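Local structure of intracellular exo-alpha-(1->5)-L-arabinofuranosidase (2Y2W) at residues M209-N214 / E249-G254; D279-H284 / I334-D339; V237-K242 / Y275-F280; R109-N114 / M164-M169. The protein hydrolyses terminal alpha-L-arabinofuranosyl bonds in arabinan and arabinoxylan, as an intracellular exo-acting enzyme of glycoside hydrolase family 51. All coordinates share one frame; numbering follows the deposited sequence.

Interaction 1: residues M209-N214 / E249-G254; sequences MWCIGN and ELVACG
Strands 209-212 and 249-252 are the fourth and fifth strands of the (beta/alpha)8 barrel, paired in parallel from Met209-Glu249 to Cys211-Val251. Helix 227-244 joins them as a beta-alpha-beta unit. Three backbone bonds close the pair. Trp210 N donates to Glu249 O at 3.0 Å, Val251 N to Trp210 O at 2.8 Å, and Ile212 N to Val251 O at 2.9 Å. On the barrel interior, the extended Met209 chain brings CE to 3.8 Å from Val251 CG2, and Cys211 SG lies beside the same valine. On the helix side, Trp210 CB meets Leu250 CD2 at 3.7 Å, while the indole leads away from Leu250. Ile212 turns CG1 opposite its carbonyl carbon (chi1 -51°), which brings CD1 to 3.8 Å from Leu250 CB. Past the strands, Cys253 SG sits 3.4 Å from Gly213 C, against the backbone that leads to Asn214. Asn214 is a probable arabinofuranose-binding residue; its OD1 accepts a hydrogen bond from Arg109. All the hydrogen bonds across the contact are thus backbone bonds, and the side chains add apolar packing on both faces. Asn214 and the probable acid/base Glu215 follow closely on strand 209-212.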
loop_
_atom_site.group_PDB
_atom_site.type_symbol
_atom_site.label_atom_id
_atom_site.label_comp_id
_atom_site.label_asym_id
_atom_site.label_seq_id
_atom_site.Cartn_x
_atom_site.Cartn_y
_atom_site.Cartn_z
ATOM N N MET D 209 -2.756 -14.864 20.905
ATOM C CA MET D 209 -3.739 -13.848 20.550
ATOM C C MET D 209 -3.078 -12.585 19.992
ATOM O O MET D 209 -2.234 -11.968 20.651
ATOM C CB MET D 209 -4.619 -13.524 21.761
ATOM C CG MET D 209 -5.958 -12.903 21.424
ATOM S SD MET D 209 -7.031 -12.875 22.870
ATOM C CE MET D 209 -8.393 -11.880 22.268
ATOM N N TRP D 210 -3.475 -12.220 18.775
ATOM C CA TRP D 210 -2.904 -11.080 18.063
ATOM C C TRP D 210 -3.988 -10.116 17.598
ATOM O O TRP D 210 -5.028 -10.540 17.090
ATOM C CB TRP D 210 -2.107 -11.547 16.840
ATOM C CG TRP D 210 -0.875 -12.340 17.150
ATOM C CD1 TRP D 210 -0.819 -13.604 17.659
ATOM C CD2 TRP D 210 0.484 -11.932 16.940
ATOM N NE1 TRP D 210 0.488 -14.002 17.797
ATOM C CE2 TRP D 210 1.307 -12.997 17.360
ATOM C CE3 TRP D 210 1.085 -10.770 16.440
ATOM C CZ2 TRP D 210 2.697 -12.937 17.295
ATOM C CZ3 TRP D 210 2.466 -10.710 16.376
ATOM C CH2 TRP D 210 3.258 -11.788 16.802
ATOM N N CYS D 211 -3.732 -8.822 17.765
ATOM C CA CYS D 211 -4.620 -7.786 17.249
ATOM C C CYS D 211 -4.075 -7.209 15.945
ATOM O O CYS D 211 -2.998 -6.607 15.918
ATOM C CB CYS D 211 -4.822 -6.677 18.282
ATOM S SG CYS D 211 -5.579 -7.246 19.804
ATOM N N ILE D 212 -4.826 -7.410 14.867
ATOM C CA ILE D 212 -4.428 -6.925 13.555
ATOM C C ILE D 212 -4.824 -5.455 13.411
ATOM O O ILE D 212 -5.923 -5.125 12.954
ATOM C CB ILE D 212 -5.013 -7.804 12.421
ATOM C CG1 ILE D 212 -4.703 -9.281 12.689
ATOM C CG2 ILE D 212 -4.444 -7.391 11.068
ATOM C CD1 ILE D 212 -5.637 -10.250 12.013
ATOM N N GLY D 213 -3.913 -4.581 13.828
ATOM C CA GLY D 213 -4.141 -3.143 13.799
ATOM C C GLY D 213 -4.875 -2.641 15.020
ATOM O O GLY D 213 -5.279 -3.426 15.883
ATOM N N ASN D 214 -5.045 -1.322 15.080
ATOM C CA ASN D 214 -5.780 -0.669 16.153
ATOM C C ASN D 214 -6.706 0.422 15.629
ATOM O O ASN D 214 -6.306 1.234 14.790
ATOM C CB ASN D 214 -4.816 -0.063 17.170
ATOM C CG ASN D 214 -5.538 0.615 18.311
ATOM O OD1 ASN D 214 -6.003 -0.044 19.241
ATOM N ND2 ASN D 214 -5.644 1.935 18.246
ATOM N N GLU D 249 -4.869 -17.042 17.355
ATOM C CA GLU D 249 -6.211 -16.506 17.540
ATOM C C GLU D 249 -6.185 -15.013 17.220
ATOM O O GLU D 249 -5.588 -14.222 17.949
ATOM C CB GLU D 249 -6.707 -16.779 18.964
ATOM C CG GLU D 249 -6.685 -18.263 19.337
ATOM C CD GLU D 249 -7.117 -18.540 20.768
ATOM O OE1 GLU D 249 -6.788 -17.736 21.668
ATOM O OE2 GLU D 249 -7.779 -19.581 20.991
ATOM N N LEU D 250 -6.835 -14.639 16.120
ATOM C CA LEU D 250 -6.653 -13.314 15.522
ATOM C C LEU D 250 -7.844 -12.376 15.688
ATOM O O LEU D 250 -8.995 -12.765 15.474
ATOM C CB LEU D 250 -6.283 -13.455 14.044
ATOM C CG LEU D 250 -5.063 -14.339 13.760
ATOM C CD1 LEU D 250 -4.950 -14.649 12.277
ATOM C CD2 LEU D 250 -3.777 -13.710 14.284
ATOM N N VAL D 251 -7.540 -11.133 16.060
ATOM C CA VAL D 251 -8.554 -10.117 16.353
ATOM C C VAL D 251 -8.592 -9.043 15.268
ATOM O O VAL D 251 -7.572 -8.416 14.969
ATOM C CB VAL D 251 -8.302 -9.429 17.725
ATOM C CG1 VAL D 251 -9.492 -8.563 18.123
ATOM C CG2 VAL D 251 -8.002 -10.456 18.809
ATOM N N ALA D 252 -9.772 -8.843 14.686
ATOM C CA ALA D 252 -10.003 -7.756 13.739
ATOM C C ALA D 252 -10.550 -6.539 14.465
ATOM O O ALA D 252 -11.300 -6.677 15.435
ATOM C CB ALA D 252 -10.968 -8.190 12.656
ATOM N N CYS D 253 -10.163 -5.353 13.997
ATOM C CA CYS D 253 -10.682 -4.096 14.530
ATOM C C CYS D 253 -12.173 -3.986 14.247
ATOM O O CYS D 253 -12.617 -4.203 13.118
ATOM C CB CYS D 253 -9.967 -2.892 13.906
ATOM S SG CYS D 253 -8.190 -2.787 14.192
ATOM N N GLY D 254 -12.939 -3.666 15.282
ATOM C CA GLY D 254 -14.355 -3.379 15.129
ATOM C C GLY D 254 -14.543 -1.882 15.195
ATOM O O GLY D 254 -13.766 -1.127 14.608
#

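Interaction 2: residues D279-H284 / I334-D339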
loop_
_atom_site.group_PDB
_atom_site.type_symbol
_atom_site.label_atom_id
_atom_site.label_comp_id
_atom_site.label_asym_id
_atom_site.label_seq_id
_atom_site.Cartn_x
_atom_site.Cartn_y
_atom_site.Cartn_z
ATOM N N ASP D 279 -10.957 -14.923 14.466
ATOM C CA ASP D 279 -11.460 -15.604 15.645
ATOM C C ASP D 279 -12.215 -14.635 16.552
ATOM O O ASP D 279 -13.138 -15.029 17.267
ATOM C CB ASP D 279 -10.297 -16.253 16.395
ATOM C CG ASP D 279 -9.534 -17.248 15.534
ATOM O OD1 ASP D 279 -10.015 -18.394 15.384
ATOM O OD2 ASP D 279 -8.456 -16.884 15.007
ATOM N N PHE D 280 -11.819 -13.366 16.503
ATOM C CA PHE D 280 -12.415 -12.329 17.331
ATOM C C PHE D 280 -12.741 -11.079 16.530
ATOM O O PHE D 280 -12.175 -10.843 15.461
ATOM C CB PHE D 280 -11.469 -11.938 18.467
ATOM C CG PHE D 280 -11.364 -12.960 19.561
ATOM C CD1 PHE D 280 -12.230 -12.923 20.648
ATOM C CD2 PHE D 280 -10.381 -13.943 19.517
ATOM C CE1 PHE D 280 -12.127 -13.857 21.676
ATOM C CE2 PHE D 280 -10.269 -14.885 20.538
ATOM C CZ PHE D 280 -11.145 -14.842 21.620
ATOM N N VAL D 281 -13.670 -10.294 17.065
ATOM C CA VAL D 281 -13.913 -8.931 16.611
ATOM C C VAL D 281 -13.842 -8.030 17.847
ATOM O O VAL D 281 -14.382 -8.369 18.899
ATOM C CB VAL D 281 -15.261 -8.798 15.841
ATOM C CG1 VAL D 281 -16.449 -9.271 16.686
ATOM C CG2 VAL D 281 -15.469 -7.373 15.331
ATOM N N SER D 282 -13.151 -6.900 17.720
ATOM C CA SER D 282 -12.882 -6.031 18.864
ATOM C C SER D 282 -13.993 -5.017 19.100
ATOM O O SER D 282 -14.557 -4.472 18.154
ATOM C CB SER D 282 -11.544 -5.304 18.693
ATOM O OG SER D 282 -11.675 -4.191 17.824
ATOM N N CYS D 283 -14.292 -4.773 20.373
ATOM C CA CYS D 283 -15.241 -3.744 20.772
ATOM C C CYS D 283 -14.573 -2.776 21.734
ATOM O O CYS D 283 -13.856 -3.190 22.651
ATOM C CB CYS D 283 -16.467 -4.363 21.437
ATOM S SG CYS D 283 -17.407 -5.477 20.386
ATOM N N HIS D 284 -14.814 -1.486 21.517
ATOM C CA HIS D 284 -14.250 -0.434 22.355
ATOM C C HIS D 284 -15.360 0.410 22.972
ATOM O O HIS D 284 -16.226 0.922 22.262
ATOM C CB HIS D 284 -13.285 0.436 21.541
ATOM C CG HIS D 284 -12.044 -0.283 21.103
ATOM N ND1 HIS D 284 -10.815 0.334 21.030
ATOM C CD2 HIS D 284 -11.841 -1.568 20.726
ATOM C CE1 HIS D 284 -9.911 -0.537 20.619
ATOM N NE2 HIS D 284 -10.507 -1.699 20.430
ATOM N N ILE D 334 -17.581 -16.175 15.532
ATOM C CA ILE D 334 -16.619 -15.142 15.883
ATOM C C ILE D 334 -16.985 -14.623 17.269
ATOM O O ILE D 334 -18.076 -14.082 17.467
ATOM C CB ILE D 334 -16.636 -13.959 14.875
ATOM C CG1 ILE D 334 -16.441 -14.441 13.426
ATOM C CG2 ILE D 334 -15.623 -12.877 15.273
ATOM C CD1 ILE D 334 -15.116 -15.131 13.137
ATOM N N ALA D 335 -16.078 -14.805 18.225
ATOM C CA ALA D 335 -16.269 -14.288 19.578
ATOM C C ALA D 335 -15.982 -12.787 19.642
ATOM O O ALA D 335 -15.290 -12.237 18.781
ATOM C CB ALA D 335 -15.398 -15.045 20.570
ATOM N N LEU D 336 -16.528 -12.133 20.662
ATOM C CA LEU D 336 -16.317 -10.709 20.869
ATOM C C LEU D 336 -15.153 -10.465 21.815
ATOM O O LEU D 336 -14.970 -11.198 22.794
ATOM C CB LEU D 336 -17.586 -10.050 21.418
ATOM C CG LEU D 336 -18.598 -9.434 20.445
ATOM C CD1 LEU D 336 -19.076 -10.417 19.376
ATOM C CD2 LEU D 336 -19.779 -8.872 21.222
ATOM N N SER D 337 -14.371 -9.432 21.513
ATOM C CA SER D 337 -13.231 -9.046 22.335
ATOM C C SER D 337 -13.326 -7.578 22.738
ATOM O O SER D 337 -12.953 -6.686 21.970
ATOM C CB SER D 337 -11.918 -9.314 21.591
ATOM O OG SER D 337 -10.793 -9.012 22.401
ATOM N N PHE D 338 -13.833 -7.331 23.944
ATOM C CA PHE D 338 -13.911 -5.979 24.497
ATOM C C PHE D 338 -12.538 -5.496 24.967
ATOM O O PHE D 338 -12.327 -5.239 26.153
ATOM C CB PHE D 338 -14.929 -5.927 25.640
ATOM C CG PHE D 338 -16.230 -5.282 25.262
ATOM C CD1 PHE D 338 -17.238 -6.020 24.653
ATOM C CD2 PHE D 338 -16.447 -3.931 25.515
ATOM C CE1 PHE D 338 -18.442 -5.420 24.303
ATOM C CE2 PHE D 338 -17.646 -3.322 25.169
ATOM C CZ PHE D 338 -18.647 -4.067 24.563
ATOM N N ASP D 339 -11.617 -5.354 24.016
ATOM C CA ASP D 339 -10.208 -5.119 24.330
ATOM C C ASP D 339 -9.859 -3.686 24.744
ATOM O O ASP D 339 -8.715 -3.403 25.102
ATOM C CB ASP D 339 -9.289 -5.631 23.205
ATOM C CG ASP D 339 -9.655 -5.085 21.832
ATOM O OD1 ASP D 339 -10.532 -4.201 21.730
ATOM O OD2 ASP D 339 -9.051 -5.556 20.844
#
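Cys283 and Phe338 form the dense end of a parallel pairing between strands 280-287 and 335-341 of the catalytic barrel. Cys283 CB stands over the centre of the Phe338 ring, 3.6 Å from its centroid and 11° off the ring normal, a CH-pi contact. Cys283 SG reaches the ring obliquely. The thiol is turned opposite the carbonyl carbon (chi1 -61°), where it touches Leu336 CG; the cysteine also packs on Phe313 and Val317 of helix 307-327. Phe313 meets the Phe338 ring edge-to-face. A glycine at Phe338 would probably leave Cys283 CB and Phe313 without their aromatic partner and open a gap under the helix. Nearby, Cys283 N bonds to Ser337 O at 2.8 Å from well above the carbonyl plane, and Ser337 N bonds to Val281 O at 2.8 Å. At this same end, His284 NE2 lies 2.8 Å from Asp339 OD1, with ring and carboxylate almost perpendicular. His284 ND1 bonds to Glu215, the probable acid/base. The other end is looser. Asp279 and Ala335 are partly exposed there, and the Ala335 N to Asp279 O bond is longer and bent (3.1 Å, 142° at the hydrogen). The Phe280 ring still brings CE1 to 3.7 Å from Ala335 CB. His284 and Asp339 thus place polar groups at the active-site end, next to the probable nucleophile Glu340. The apolar packing of Cys283 on Phe338 lies on the helix side of the same strand ends.

Interaction 3: residues V237-K242 / Y275-F280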
loop_
_atom_site.group_PDB
_atom_site.type_symbol
_atom_site.label_atom_id
_atom_site.label_comp_id
_atom_site.label_asym_id
_atom_site.label_seq_id
_atom_site.Cartn_x
_atom_site.Cartn_y
_atom_site.Cartn_z
ATOM N N VAL D 237 -3.615 -10.241 6.000
ATOM C CA VAL D 237 -2.777 -10.455 7.184
ATOM C C VAL D 237 -3.217 -11.669 8.013
ATOM O O VAL D 237 -2.378 -12.467 8.437
ATOM C CB VAL D 237 -2.689 -9.183 8.072
ATOM C CG1 VAL D 237 -1.793 -9.420 9.282
ATOM C CG2 VAL D 237 -2.161 -8.008 7.262
ATOM N N ALA D 238 -4.525 -11.802 8.233
ATOM C CA ALA D 238 -5.075 -12.909 9.025
ATOM C C ALA D 238 -4.824 -14.268 8.377
ATOM O O ALA D 238 -4.459 -15.228 9.059
ATOM C CB ALA D 238 -6.561 -12.708 9.282
ATOM N N HIS D 239 -5.019 -14.341 7.063
ATOM C CA HIS D 239 -4.749 -15.565 6.312
ATOM C C HIS D 239 -3.284 -15.986 6.395
ATOM O O HIS D 239 -2.985 -17.142 6.706
ATOM C CB HIS D 239 -5.160 -15.416 4.843
ATOM C CG HIS D 239 -4.547 -16.448 3.947
ATOM N ND1 HIS D 239 -3.486 -16.172 3.113
ATOM C CD2 HIS D 239 -4.822 -17.764 3.787
ATOM C CE1 HIS D 239 -3.145 -17.269 2.462
ATOM N NE2 HIS D 239 -3.942 -18.249 2.852
ATOM N N ALA D 240 -2.387 -15.043 6.111
ATOM C CA ALA D 240 -0.950 -15.296 6.092
ATOM C C ALA D 240 -0.417 -15.711 7.459
ATOM O O ALA D 240 0.407 -16.618 7.556
ATOM C CB ALA D 240 -0.202 -14.077 5.574
ATOM N N MET D 241 -0.894 -15.058 8.513
ATOM C CA MET D 241 -0.479 -15.414 9.863
ATOM C C MET D 241 -0.960 -16.808 10.267
ATOM O O MET D 241 -0.166 -17.604 10.775
ATOM C CB MET D 241 -0.896 -14.350 10.876
ATOM C CG MET D 241 0.008 -13.129 10.852
ATOM S SD MET D 241 -0.530 -11.814 11.947
ATOM C CE MET D 241 -0.204 -12.543 13.552
ATOM N N LYS D 242 -2.238 -17.109 10.024
ATOM C CA LYS D 242 -2.773 -18.450 10.303
ATOM C C LYS D 242 -2.152 -19.531 9.421
ATOM O O LYS D 242 -2.132 -20.703 9.796
ATOM C CB LYS D 242 -4.304 -18.497 10.222
ATOM C CG LYS D 242 -4.993 -18.314 11.573
ATOM C CD LYS D 242 -6.492 -18.602 11.516
ATOM C CE LYS D 242 -6.793 -20.101 11.588
ATOM N NZ LYS D 242 -8.240 -20.391 11.341
ATOM N N TYR D 275 -13.747 -13.618 7.335
ATOM C CA TYR D 275 -14.318 -14.592 8.276
ATOM C C TYR D 275 -13.432 -15.801 8.584
ATOM O O TYR D 275 -13.131 -16.068 9.749
ATOM C CB TYR D 275 -15.711 -15.056 7.816
ATOM C CG TYR D 275 -16.231 -16.259 8.577
ATOM C CD1 TYR D 275 -16.671 -16.140 9.895
ATOM C CD2 TYR D 275 -16.268 -17.519 7.980
ATOM C CE1 TYR D 275 -17.136 -17.246 10.597
ATOM C CE2 TYR D 275 -16.729 -18.628 8.672
ATOM C CZ TYR D 275 -17.161 -18.487 9.978
ATOM O OH TYR D 275 -17.622 -19.588 10.657
ATOM N N GLU D 276 -13.022 -16.518 7.541
ATOM C CA GLU D 276 -12.323 -17.799 7.690
ATOM C C GLU D 276 -11.110 -17.798 8.624
ATOM O O GLU D 276 -10.911 -18.754 9.375
ATOM C CB GLU D 276 -11.938 -18.380 6.321
ATOM C CG GLU D 276 -12.929 -19.423 5.783
ATOM C CD GLU D 276 -13.037 -20.679 6.663
ATOM O OE1 GLU D 276 -12.079 -20.995 7.410
ATOM O OE2 GLU D 276 -14.090 -21.354 6.605
ATOM N N ASN D 277 -10.315 -16.731 8.584
ATOM C CA ASN D 277 -9.073 -16.673 9.358
ATOM C C ASN D 277 -9.147 -15.785 10.597
ATOM O O ASN D 277 -8.129 -15.505 11.238
ATOM C CB ASN D 277 -7.908 -16.254 8.459
ATOM C CG ASN D 277 -7.735 -17.175 7.271
ATOM O OD1 ASN D 277 -7.903 -16.762 6.126
ATOM N ND2 ASN D 277 -7.412 -18.435 7.537
ATOM N N LEU D 278 -10.359 -15.350 10.932
ATOM C CA LEU D 278 -10.581 -14.537 12.120
ATOM C C LEU D 278 -11.216 -15.349 13.237
ATOM O O LEU D 278 -11.924 -16.330 12.989
ATOM C CB LEU D 278 -11.444 -13.311 11.800
ATOM C CG LEU D 278 -10.801 -12.179 10.993
ATOM C CD1 LEU D 278 -11.847 -11.137 10.655
ATOM C CD2 LEU D 278 -9.623 -11.548 11.735
ATOM N N ASP D 279 -10.957 -14.923 14.466
ATOM C CA ASP D 279 -11.460 -15.604 15.645
ATOM C C ASP D 279 -12.215 -14.635 16.552
ATOM O O ASP D 279 -13.138 -15.029 17.267
ATOM C CB ASP D 279 -10.297 -16.253 16.395
ATOM C CG ASP D 279 -9.534 -17.248 15.534
ATOM O OD1 ASP D 279 -10.015 -18.394 15.384
ATOM O OD2 ASP D 279 -8.456 -16.884 15.007
ATOM N N PHE D 280 -11.819 -13.366 16.503
ATOM C CA PHE D 280 -12.415 -12.329 17.331
ATOM C C PHE D 280 -12.741 -11.079 16.530
ATOM O O PHE D 280 -12.175 -10.843 15.461
ATOM C CB PHE D 280 -11.469 -11.938 18.467
ATOM C CG PHE D 280 -11.364 -12.960 19.561
ATOM C CD1 PHE D 280 -12.230 -12.923 20.648
ATOM C CD2 PHE D 280 -10.381 -13.943 19.517
ATOM C CE1 PHE D 280 -12.127 -13.857 21.676
ATOM C CE2 PHE D 280 -10.269 -14.885 20.538
ATOM C CZ PHE D 280 -11.145 -14.842 21.620
#
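Ala238, His239 and Lys242 of helix 227-244 meet Asn277 in the loop that leads from helix 265-274 to strand 280-287. No hydrogen bond crosses this contact. The apolar part is small: Ala238 CB touches Leu278 CD2 at 4.1 Å. The second group is packing around the Asn277 side chain and backbone. Asn277 CB lies 3.9 Å from Ala238 CB. Asn277 turns CG opposite its carbonyl carbon (chi1 -57°), which lays the amide alongside the helix backbone at His239. Asn277 OD1 comes to 3.3 Å from His239 CB. The same oxygen lies at the edge of the imidazole, in its plane, and the two side chains run side by side with amide and ring 58° apart. Lys242 adds its methylene chain, with CD 3.5 Å from Asn277 O. Replacing Asn277 by alanine would probably strip the cover from His239 CB and leave a gap between helix and loop. The third group is electrostatic and long. The Lys242 chain bends at its third torsion (81°), and NZ ends 4.8 Å from Asp279 OD1 and 5.5 Å from Glu276 OE1. These opposite charges are not in contact, and any attraction is probably weak. Asp279 OD2 accepts a hydrogen bond from Leu250 N. The His239 ring also meets His224 of the second subunit edge-to-face. The helix and loop are therefore joined by shape and van der Waals contact, far from the annotated sites, with His239 touching both this loop and the second subunit.

Interaction 4: residues R109-N114 / M164-M169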
loop_
_atom_site.group_PDB
_atom_site.type_symbol
_atom_site.label_atom_id
_atom_site.label_comp_id
_atom_site.label_asym_id
_atom_site.label_seq_id
_atom_site.Cartn_x
_atom_site.Cartn_y
_atom_site.Cartn_z
ATOM N N ARG D 109 -2.876 -6.575 26.917
ATOM C CA ARG D 109 -2.758 -6.117 25.538
ATOM C C ARG D 109 -1.593 -5.134 25.398
ATOM O O ARG D 109 -1.420 -4.235 26.228
ATOM C CB ARG D 109 -4.078 -5.492 25.083
ATOM C CG ARG D 109 -4.151 -5.139 23.609
ATOM C CD ARG D 109 -5.591 -4.947 23.186
ATOM N NE ARG D 109 -5.701 -4.461 21.815
ATOM C CZ ARG D 109 -6.028 -3.217 21.484
ATOM N NH1 ARG D 109 -6.287 -2.318 22.426
ATOM N NH2 ARG D 109 -6.100 -2.872 20.205
ATOM N N TYR D 110 -0.801 -5.322 24.344
ATOM C CA TYR D 110 0.459 -4.605 24.149
ATOM C C TYR D 110 0.784 -4.547 22.655
ATOM O O TYR D 110 0.477 -5.494 21.929
ATOM C CB TYR D 110 1.575 -5.331 24.907
ATOM C CG TYR D 110 2.935 -4.663 24.856
ATOM C CD1 TYR D 110 3.246 -3.597 25.701
ATOM C CD2 TYR D 110 3.913 -5.106 23.970
ATOM C CE1 TYR D 110 4.489 -2.983 25.654
ATOM C CE2 TYR D 110 5.160 -4.500 23.916
ATOM C CZ TYR D 110 5.442 -3.440 24.761
ATOM O OH TYR D 110 6.679 -2.837 24.711
ATOM N N PRO D 111 1.395 -3.437 22.180
ATOM C CA PRO D 111 1.726 -2.201 22.890
ATOM C C PRO D 111 0.744 -1.050 22.629
ATOM O O PRO D 111 1.033 0.091 22.989
ATOM C CB PRO D 111 3.099 -1.849 22.320
ATOM C CG PRO D 111 3.056 -2.359 20.905
ATOM C CD PRO D 111 1.983 -3.436 20.827
ATOM N N GLY D 112 -0.396 -1.350 22.008
ATOM C CA GLY D 112 -1.366 -0.324 21.632
ATOM C C GLY D 112 -2.635 -0.881 21.006
ATOM O O GLY D 112 -2.711 -2.070 20.717
ATOM N N GLY D 113 -3.638 -0.031 20.792
ATOM C CA GLY D 113 -3.572 1.391 21.130
ATOM C C GLY D 113 -3.065 2.241 19.986
ATOM O O GLY D 113 -2.322 1.759 19.130
ATOM N N ASN D 114 -3.466 3.510 19.979
ATOM C CA ASN D 114 -3.063 4.468 18.946
ATOM C C ASN D 114 -1.562 4.482 18.666
ATOM O O ASN D 114 -1.137 4.719 17.532
ATOM C CB ASN D 114 -3.528 5.876 19.314
ATOM C CG ASN D 114 -5.029 5.978 19.456
ATOM O OD1 ASN D 114 -5.760 5.039 19.141
ATOM N ND2 ASN D 114 -5.500 7.125 19.932
ATOM N N MET D 164 -1.233 -10.264 24.575
ATOM C CA MET D 164 -2.069 -10.008 23.410
ATOM C C MET D 164 -1.371 -8.962 22.535
ATOM O O MET D 164 -1.441 -7.759 22.802
ATOM C CB MET D 164 -3.456 -9.535 23.846
ATOM C CG MET D 164 -4.517 -9.634 22.764
ATOM S SD MET D 164 -5.958 -8.608 23.115
ATOM C CE MET D 164 -6.670 -9.448 24.531
ATOM N N LEU D 165 -0.685 -9.431 21.498
ATOM C CA LEU D 165 0.199 -8.569 20.719
ATOM C C LEU D 165 -0.501 -7.907 19.542
ATOM O O LEU D 165 -1.065 -8.580 18.684
ATOM C CB LEU D 165 1.437 -9.340 20.247
ATOM C CG LEU D 165 2.649 -8.549 19.740
ATOM C CD1 LEU D 165 3.024 -7.403 20.672
ATOM C CD2 LEU D 165 3.833 -9.483 19.553
ATOM N N ALA D 166 -0.457 -6.578 19.521
ATOM C CA ALA D 166 -1.020 -5.796 18.432
ATOM C C ALA D 166 0.080 -5.402 17.454
ATOM O O ALA D 166 1.176 -5.009 17.866
ATOM C CB ALA D 166 -1.713 -4.566 18.973
ATOM N N VAL D 167 -0.213 -5.518 16.161
ATOM C CA VAL D 167 0.745 -5.136 15.118
ATOM C C VAL D 167 0.305 -3.872 14.386
ATOM O O VAL D 167 -0.892 -3.587 14.285
ATOM C CB VAL D 167 1.013 -6.281 14.096
ATOM C CG1 VAL D 167 1.847 -7.394 14.733
ATOM C CG2 VAL D 167 -0.292 -6.831 13.517
ATOM N N ASN D 168 1.286 -3.122 13.888
ATOM C CA ASN D 168 1.054 -1.912 13.103
ATOM C C ASN D 168 0.300 -2.226 11.812
ATOM O O ASN D 168 0.728 -3.069 11.023
ATOM C CB ASN D 168 2.398 -1.237 12.786
ATOM C CG ASN D 168 2.245 0.149 12.156
ATOM O OD1 ASN D 168 1.270 0.437 11.464
ATOM N ND2 ASN D 168 3.232 1.007 12.382
ATOM N N MET D 169 -0.832 -1.556 11.617
ATOM C CA MET D 169 -1.544 -1.596 10.341
ATOM C C MET D 169 -1.745 -0.182 9.795
ATOM O O MET D 169 -2.423 0.016 8.786
ATOM C CB MET D 169 -2.879 -2.333 10.468
ATOM C CG MET D 169 -2.753 -3.838 10.706
ATOM S SD MET D 169 -2.121 -4.797 9.311
ATOM C CE MET D 169 -3.445 -4.558 8.125
#
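Arg109 and Tyr110 pair in parallel with Met164 and Leu165 through two backbone bonds, Tyr110 N to Met164 O at 3.0 Å and Ala166 N to Tyr110 O at 2.8 Å. A cis peptide then precedes Pro111, and a second precedes Gly113. Arg109 is extended from CG to NE, and its CD passes 3.7 Å from Met164 SD. The sulfur lies near the guanidinium plane, at its edge; Gly112 O stands over one face of that group. Arg109 NH1 forms a salt bridge with Glu340, the probable nucleophile, while NH2 is taken up by Asn214. On the opposite sheet face, Tyr110 has CG anti to its backbone nitrogen (chi1 -177°), which runs the ring alongside Leu165. Leu165 CD1 sits at the ring edge, 4.1 Å from Tyr110 CD2. The same methyl reaches Pro111 CD at 4.1 Å, and Pro111 CB covers a face of the Tyr110 ring. Ala166 CB lies 3.2 Å from Gly112 O, in the loop after strand 107-110. In the barrel, strand 65-67 flanks Arg109 and strand 209-212 flanks Met164. Leu165 faces helix 174-185, while Tyr110 stacks on Phe152 of helix 149-159. Met164 reaches across the interior to strand 402-408.

Interactions 4, 1 and 2 are alternate strand pairings of one closed parallel barrel. They join 107-110 with 162-167, 209-212 with 249-252, and 280-287 with 335-341. The centre of interaction 1 is about 8 Å from those of both interaction 4 and interaction 2, which are about 14 Å apart. Along the chain, interaction 4 comes first and interaction 2 follows interaction 1. Interaction 3 crosses interaction 1, because its helix 227-244 links the two strands paired there. It lies outside the barrel, about 16 Å from interaction 4, and shares Asp279 and Phe280 with interaction 2. The three pairings bring Arg109, Asn214 and His284 together around the probable nucleophile Glu340; interaction 3 belongs to the outer shell.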